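Enoyl-acyl carrier protein reductase (Uncultured bacterium, PDB 6KIA) probably catalyses the NADH-dependent reduction of enoyl-acyl carrier protein, a step of bacterial fatty acid elongation, and is linked to triclosan resistance. Local coordinates at residues G32-M46 / L401-E413. Sequence-based numbering, arbitrary orientation.
Sequences GYANGLINEARDAGM and LVLEGTGPLMFHE. With NAI (1,4-dihydronicotinamide adenine dinucleotide), chain D.
Gly36 and Gly407 bring helix 34-43 and the 401-413 part of helix 394-413 together, their CA atoms 4.0 Å apart and the axes crossing at -52° with a closest approach of 7.1 Å. Neither glycine has a side chain to hold the backbones apart, and CA-H...O contacts run both ways: Gly36 CA lies 3.4 Å from Leu403 O, and Gly407 CA faces Gly36 O. One turn on, Glu40 is a knob among Gly407, Pro408, Phe411 and His412; its chain bends at chi2, laying the carboxylate across the proline ring. Phe411 has its CG anti to the backbone N (chi1 -173°), which carries the ring against the 32-46 segment. There the Glu40-Ala41 peptide covers one face, Ala44 CB comes within 3.6 Å of Phe411 CZ, and Met46 SD approaches the ring edge at 3.7 Å from Phe411 CE1, a Met-aromatic contact. The Leu37 and Phe411 side chains cross at about a right angle, Leu37 CD1 packing against Phe411 CB and the ring edge. At the other end Leu403 spreads both methyls over the Gly32-Tyr33 backbone, while the Tyr33 ring turns one edge to Thr406 OG1. That hydroxyl donates to Val402 O within its own helix and accepts from a water that also donates to Tyr33 O, so the water bridges the two segments. Tyr33 OH touches Val402 CG1 and is hydrogen-bonded to the backbone O of Pro289; another part of the ring edge meets the nicotinamide, Tyr33 CE2 lying 3.6 Å from NAI C4N. Tyr33 N donates a nearly straight bond (166°) to NAI O1N, 2.8 Å away. A glycine-to-glycine helix crossing thus backs the dinucleotide-binding turn of a Rossmann-type fold, where the turn between strand 21-25 and helix 34-43 meets the NADH pyrophosphate through Tyr33 N.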
loop_
_atom_site.group_PDB
_atom_site.type_symbol
_atom_site.label_atom_id
_atom_site.label_comp_id
_atom_site.label_asym_id
_atom_site.label_seq_id
_atom_site.Cartn_x
_atom_site.Cartn_y
_atom_site.Cartn_z
ATOM N N GLY A 32 -1.778 -1.260 -9.243
ATOM C CA GLY A 32 -1.835 -1.649 -7.840
ATOM C C GLY A 32 -0.852 -2.751 -7.465
ATOM O O GLY A 32 -0.623 -3.674 -8.256
ATOM N N TYR A 33 -0.287 -2.685 -6.255
ATOM C CA TYR A 33 0.638 -3.717 -5.793
ATOM C C TYR A 33 0.083 -5.119 -5.956
ATOM O O TYR A 33 0.814 -6.040 -6.320
ATOM C CB TYR A 33 1.025 -3.560 -4.301
ATOM C CG TYR A 33 2.426 -3.055 -4.082
ATOM C CD1 TYR A 33 3.502 -3.853 -4.426
ATOM C CD2 TYR A 33 2.679 -1.863 -3.413
ATOM C CE1 TYR A 33 4.792 -3.447 -4.241
ATOM C CE2 TYR A 33 3.989 -1.444 -3.193
ATOM C CZ TYR A 33 5.042 -2.245 -3.626
ATOM O OH TYR A 33 6.362 -1.902 -3.447
ATOM N N ALA A 34 -1.205 -5.277 -5.645
ATOM C CA ALA A 34 -1.825 -6.598 -5.609
ATOM C C ALA A 34 -1.722 -7.340 -6.940
ATOM O O ALA A 34 -1.800 -8.579 -6.959
ATOM C CB ALA A 34 -3.312 -6.480 -5.205
ATOM N N ASN A 35 -1.565 -6.598 -8.040
ATOM C CA ASN A 35 -1.389 -7.245 -9.354
ATOM C C ASN A 35 -0.287 -8.292 -9.323
ATOM O O ASN A 35 -0.450 -9.361 -9.906
ATOM C CB ASN A 35 -1.096 -6.221 -10.449
ATOM C CG ASN A 35 -2.327 -5.462 -10.853
ATOM O OD1 ASN A 35 -3.215 -5.996 -11.538
ATOM N ND2 ASN A 35 -2.431 -4.234 -10.379
ATOM N N GLY A 36 0.842 -7.992 -8.680
ATOM C CA GLY A 36 1.924 -8.976 -8.628
ATOM C C GLY A 36 1.486 -10.287 -7.977
ATOM O O GLY A 36 1.792 -11.402 -8.442
ATOM N N LEU A 37 0.804 -10.153 -6.846
ATOM C CA LEU A 37 0.463 -11.308 -6.030
ATOM C C LEU A 37 -0.647 -12.132 -6.669
ATOM O O LEU A 37 -0.574 -13.362 -6.737
ATOM C CB LEU A 37 0.055 -10.840 -4.628
ATOM C CG LEU A 37 -0.400 -11.918 -3.639
ATOM C CD1 LEU A 37 0.636 -13.035 -3.534
ATOM C CD2 LEU A 37 -0.624 -11.285 -2.284
ATOM N N ILE A 38 -1.678 -11.454 -7.148
ATOM C CA ILE A 38 -2.807 -12.161 -7.708
ATOM C C ILE A 38 -2.388 -12.932 -8.972
ATOM O O ILE A 38 -2.822 -14.084 -9.168
ATOM C CB ILE A 38 -3.991 -11.220 -7.963
ATOM C CG1 ILE A 38 -5.261 -12.060 -8.101
ATOM C CG2 ILE A 38 -3.770 -10.362 -9.173
ATOM C CD1 ILE A 38 -6.530 -11.240 -8.040
ATOM N N ASN A 39 -1.470 -12.376 -9.760
ATOM C CA ASN A 39 -1.032 -13.115 -10.938
ATOM C C ASN A 39 -0.336 -14.405 -10.524
ATOM O O ASN A 39 -0.500 -15.466 -11.166
ATOM C CB ASN A 39 -0.083 -12.278 -11.800
ATOM C CG ASN A 39 -0.752 -11.045 -12.393
ATOM O OD1 ASN A 39 -1.980 -10.951 -12.461
ATOM N ND2 ASN A 39 0.059 -10.107 -12.850
ATOM N N GLU A 40 0.391 -14.350 -9.407
ATOM C CA GLU A 40 1.045 -15.556 -8.904
ATOM C C GLU A 40 0.002 -16.586 -8.515
ATOM O O GLU A 40 0.094 -17.792 -8.860
ATOM C CB GLU A 40 1.950 -15.234 -7.714
ATOM C CG GLU A 40 3.173 -14.489 -8.170
ATOM C CD GLU A 40 4.102 -15.385 -8.953
ATOM O OE1 GLU A 40 4.268 -16.560 -8.560
ATOM O OE2 GLU A 40 4.579 -14.947 -10.009
ATOM N N ALA A 41 -1.012 -16.105 -7.812
ATOM C CA ALA A 41 -2.059 -17.013 -7.376
ATOM C C ALA A 41 -2.748 -17.631 -8.588
ATOM O O ALA A 41 -3.090 -18.827 -8.583
ATOM C CB ALA A 41 -3.056 -16.283 -6.512
ATOM N N ARG A 42 -2.924 -16.824 -9.634
ATOM C CA ARG A 42 -3.607 -17.306 -10.832
ATOM C C ARG A 42 -2.737 -18.377 -11.471
ATOM O O ARG A 42 -3.243 -19.438 -11.856
ATOM C CB ARG A 42 -3.905 -16.152 -11.810
ATOM C CG ARG A 42 -4.836 -16.519 -12.962
ATOM C CD ARG A 42 -5.384 -15.292 -13.709
ATOM N NE ARG A 42 -6.219 -14.424 -12.877
ATOM C CZ ARG A 42 -5.825 -13.265 -12.356
ATOM N NH1 ARG A 42 -4.601 -12.808 -12.579
ATOM N NH2 ARG A 42 -6.665 -12.555 -11.618
ATOM N N ASP A 43 -1.421 -18.144 -11.555
ATOM C CA ASP A 43 -0.605 -19.105 -12.309
ATOM C C ASP A 43 -0.373 -20.384 -11.513
ATOM O O ASP A 43 -0.024 -21.414 -12.084
ATOM C CB ASP A 43 0.755 -18.519 -12.726
ATOM C CG ASP A 43 0.644 -17.197 -13.448
ATOM O OD1 ASP A 43 -0.351 -16.979 -14.173
ATOM O OD2 ASP A 43 1.605 -16.395 -13.342
ATOM N N ALA A 44 -0.601 -20.339 -10.201
ATOM C CA ALA A 44 -0.490 -21.550 -9.388
ATOM C C ALA A 44 -1.767 -22.379 -9.495
ATOM O O ALA A 44 -1.830 -23.488 -8.975
ATOM C CB ALA A 44 -0.201 -21.206 -7.927
ATOM N N GLY A 45 -2.776 -21.844 -10.175
ATOM C CA GLY A 45 -4.019 -22.574 -10.389
ATOM C C GLY A 45 -5.039 -22.423 -9.274
ATOM O O GLY A 45 -5.979 -23.211 -9.156
ATOM N N MET A 46 -4.880 -21.386 -8.461
ATOM C CA MET A 46 -5.825 -21.144 -7.375
ATOM C C MET A 46 -7.123 -20.550 -7.893
ATOM O O MET A 46 -7.162 -19.854 -8.911
ATOM C CB MET A 46 -5.225 -20.196 -6.332
ATOM C CG MET A 46 -4.005 -20.768 -5.665
ATOM S SD MET A 46 -3.333 -19.627 -4.423
ATOM C CE MET A 46 -4.429 -19.922 -3.015
ATOM N N LEU A 401 8.318 -3.165 -12.414
ATOM C CA LEU A 401 9.282 -4.194 -11.981
ATOM C C LEU A 401 9.074 -4.598 -10.518
ATOM O O LEU A 401 9.156 -5.787 -10.158
ATOM C CB LEU A 401 10.702 -3.668 -12.197
ATOM C CG LEU A 401 11.183 -3.538 -13.646
ATOM C CD1 LEU A 401 12.706 -3.340 -13.657
ATOM C CD2 LEU A 401 10.824 -4.753 -14.496
ATOM N N VAL A 402 8.801 -3.618 -9.658
ATOM C CA VAL A 402 8.589 -3.925 -8.244
ATOM C C VAL A 402 7.301 -4.749 -8.053
ATOM O O VAL A 402 7.293 -5.674 -7.246
ATOM C CB VAL A 402 8.551 -2.636 -7.376
ATOM C CG1 VAL A 402 8.190 -2.987 -5.925
ATOM C CG2 VAL A 402 9.913 -1.959 -7.401
ATOM N N LEU A 403 6.241 -4.443 -8.793
ATOM C CA LEU A 403 5.050 -5.326 -8.767
ATOM C C LEU A 403 5.423 -6.773 -9.096
ATOM O O LEU A 403 5.054 -7.758 -8.360
ATOM C CB LEU A 403 3.987 -4.831 -9.764
ATOM C CG LEU A 403 2.842 -3.974 -9.243
ATOM C CD1 LEU A 403 3.319 -2.827 -8.400
ATOM C CD2 LEU A 403 1.925 -3.523 -10.414
ATOM N N GLU A 404 6.142 -6.883 -10.209
ATOM C CA GLU A 404 6.571 -8.167 -10.754
ATOM C C GLU A 404 7.429 -8.965 -9.769
ATOM O O GLU A 404 7.283 -10.189 -9.660
ATOM C CB GLU A 404 7.345 -7.941 -12.064
ATOM C CG GLU A 404 7.869 -9.194 -12.725
ATOM C CD GLU A 404 8.487 -8.914 -14.091
ATOM O OE1 GLU A 404 8.529 -7.735 -14.510
ATOM O OE2 GLU A 404 8.906 -9.878 -14.760
ATOM N N GLY A 405 8.313 -8.282 -9.036
ATOM C CA GLY A 405 9.212 -8.956 -8.108
ATOM C C GLY A 405 8.589 -9.281 -6.755
ATOM O O GLY A 405 8.857 -10.346 -6.164
ATOM N N THR A 406 7.771 -8.369 -6.248
ATOM C CA THR A 406 7.162 -8.580 -4.930
ATOM C C THR A 406 6.115 -9.683 -5.000
ATOM O O THR A 406 5.864 -10.343 -3.988
ATOM C CB THR A 406 6.529 -7.290 -4.341
ATOM O OG1 THR A 406 5.480 -6.796 -5.190
ATOM C CG2 THR A 406 7.613 -6.215 -4.139
ATOM N N GLY A 407 5.507 -9.879 -6.172
ATOM C CA GLY A 407 4.509 -10.933 -6.361
ATOM C C GLY A 407 4.939 -12.304 -5.871
ATOM O O GLY A 407 4.368 -12.848 -4.939
ATOM N N PRO A 408 5.951 -12.880 -6.520
ATOM C CA PRO A 408 6.445 -14.200 -6.133
ATOM C C PRO A 408 7.083 -14.190 -4.758
ATOM O O PRO A 408 6.982 -15.181 -4.043
ATOM C CB PRO A 408 7.454 -14.545 -7.234
ATOM C CG PRO A 408 7.731 -13.264 -7.918
ATOM C CD PRO A 408 6.517 -12.434 -7.796
ATOM N N LEU A 409 7.737 -13.094 -4.378
ATOM C CA LEU A 409 8.271 -13.025 -3.029
ATOM C C LEU A 409 7.172 -13.235 -1.984
ATOM O O LEU A 409 7.328 -14.068 -1.095
ATOM C CB LEU A 409 8.968 -11.680 -2.782
ATOM C CG LEU A 409 10.350 -11.544 -3.446
ATOM C CD1 LEU A 409 10.906 -10.128 -3.276
ATOM C CD2 LEU A 409 11.330 -12.580 -2.901
ATOM N N MET A 410 6.074 -12.482 -2.071
ATOM C CA MET A 410 5.018 -12.604 -1.081
ATOM C C MET A 410 4.304 -13.958 -1.231
ATOM O O MET A 410 4.021 -14.630 -0.229
ATOM C CB MET A 410 4.035 -11.455 -1.204
ATOM C CG MET A 410 4.682 -10.113 -0.851
ATOM S SD MET A 410 3.582 -8.721 -1.141
ATOM C CE MET A 410 2.207 -9.059 -0.012
ATOM N N PHE A 411 4.067 -14.374 -2.476
ATOM C CA PHE A 411 3.333 -15.624 -2.710
ATOM C C PHE A 411 4.095 -16.812 -2.136
ATOM O O PHE A 411 3.510 -17.672 -1.452
ATOM C CB PHE A 411 3.070 -15.832 -4.207
ATOM C CG PHE A 411 2.184 -17.022 -4.492
ATOM C CD1 PHE A 411 0.843 -17.007 -4.156
ATOM C CD2 PHE A 411 2.722 -18.166 -5.066
ATOM C CE1 PHE A 411 0.030 -18.145 -4.400
ATOM C CE2 PHE A 411 1.926 -19.291 -5.320
ATOM C CZ PHE A 411 0.580 -19.267 -4.992
ATOM N N HIS A 412 5.408 -16.866 -2.379
ATOM C CA HIS A 412 6.186 -18.003 -1.890
ATOM C C HIS A 412 6.531 -17.896 -0.400
ATOM O O HIS A 412 6.494 -18.901 0.315
ATOM C CB HIS A 412 7.456 -18.188 -2.737
ATOM C CG HIS A 412 7.188 -18.686 -4.123
ATOM N ND1 HIS A 412 6.538 -19.878 -4.370
ATOM C CD2 HIS A 412 7.513 -18.177 -5.338
ATOM C CE1 HIS A 412 6.464 -20.076 -5.675
ATOM N NE2 HIS A 412 7.039 -19.055 -6.284
ATOM N N GLU A 413 6.850 -16.696 0.092
ATOM C CA GLU A 413 7.115 -16.561 1.508
ATOM C C GLU A 413 5.876 -16.949 2.321
ATOM O O GLU A 413 5.991 -17.512 3.410
ATOM C CB GLU A 413 7.545 -15.135 1.847
ATOM C CG GLU A 413 8.028 -14.942 3.290
ATOM C CD GLU A 413 9.293 -15.743 3.610
ATOM O OE1 GLU A 413 10.005 -16.189 2.679
ATOM O OE2 GLU A 413 9.591 -15.896 4.806
HETATM P PA NAI D . -4.275 1.068 -4.937
HETATM O O1A NAI D . -4.254 0.231 -6.179
HETATM O O2A NAI D . -5.017 2.388 -5.009
HETATM O O5B NAI D . -4.831 0.148 -3.765
HETATM C C5B NAI D . -5.558 0.731 -2.702
HETATM C C4B NAI D . -6.319 -0.478 -2.077
HETATM O O4B NAI D . -7.021 0.093 -0.816
HETATM C C3B NAI D . -7.230 -0.953 -2.848
HETATM O O3B NAI D . -7.308 -2.435 -2.784
HETATM C C2B NAI D . -8.639 -0.282 -2.299
HETATM O O2B NAI D . -9.782 -1.078 -2.785
HETATM C C1B NAI D . -8.492 -0.283 -1.020
HETATM N N9A NAI D . -9.199 0.851 -0.389
HETATM C C8A NAI D . -9.053 2.187 -0.414
HETATM N N7A NAI D . -10.001 2.720 0.354
HETATM C C5A NAI D . -10.737 1.707 0.868
HETATM C C6A NAI D . -11.831 1.785 1.716
HETATM N N6A NAI D . -12.536 2.879 2.324
HETATM N N1A NAI D . -12.418 0.639 2.101
HETATM C C2A NAI D . -11.945 -0.565 1.650
HETATM N N3A NAI D . -10.849 -0.640 0.804
HETATM C C4A NAI D . -10.255 0.532 0.416
HETATM O O3 NAI D . -2.741 1.461 -4.457
HETATM P PN NAI D . -1.609 0.536 -3.776
HETATM O O1N NAI D . -1.309 -0.648 -4.642
HETATM O O2N NAI D . -0.436 1.488 -3.608
HETATM O O5D NAI D . -2.170 0.070 -2.357
HETATM C C5D NAI D . -2.253 -1.301 -2.007
HETATM C C4D NAI D . -1.492 -1.491 -0.675
HETATM O O4D NAI D . -0.203 -1.326 -0.899
HETATM C C3D NAI D . -1.877 -0.404 0.327
HETATM O O3D NAI D . -2.159 -0.927 1.581
HETATM C C2D NAI D . -0.572 0.420 0.398
HETATM O O2D NAI D . -0.563 1.203 1.643
HETATM C C1D NAI D . 0.373 -0.479 0.306
HETATM N N1N NAI D . 1.672 0.070 -0.082
HETATM C C2N NAI D . 1.799 1.006 -1.086
HETATM C C3N NAI D . 3.058 1.547 -1.378
HETATM C C7N NAI D . 3.239 2.559 -2.510
HETATM O O7N NAI D . 4.246 3.260 -2.567
HETATM N N7N NAI D . 2.228 2.667 -3.500
HETATM C C4N NAI D . 4.198 1.149 -0.694
HETATM C C5N NAI D . 4.064 0.161 0.288
HETATM C C6N NAI D . 2.803 -0.365 0.589
HETATM O O HOH W 1 2.924 -7.692 -5.447
#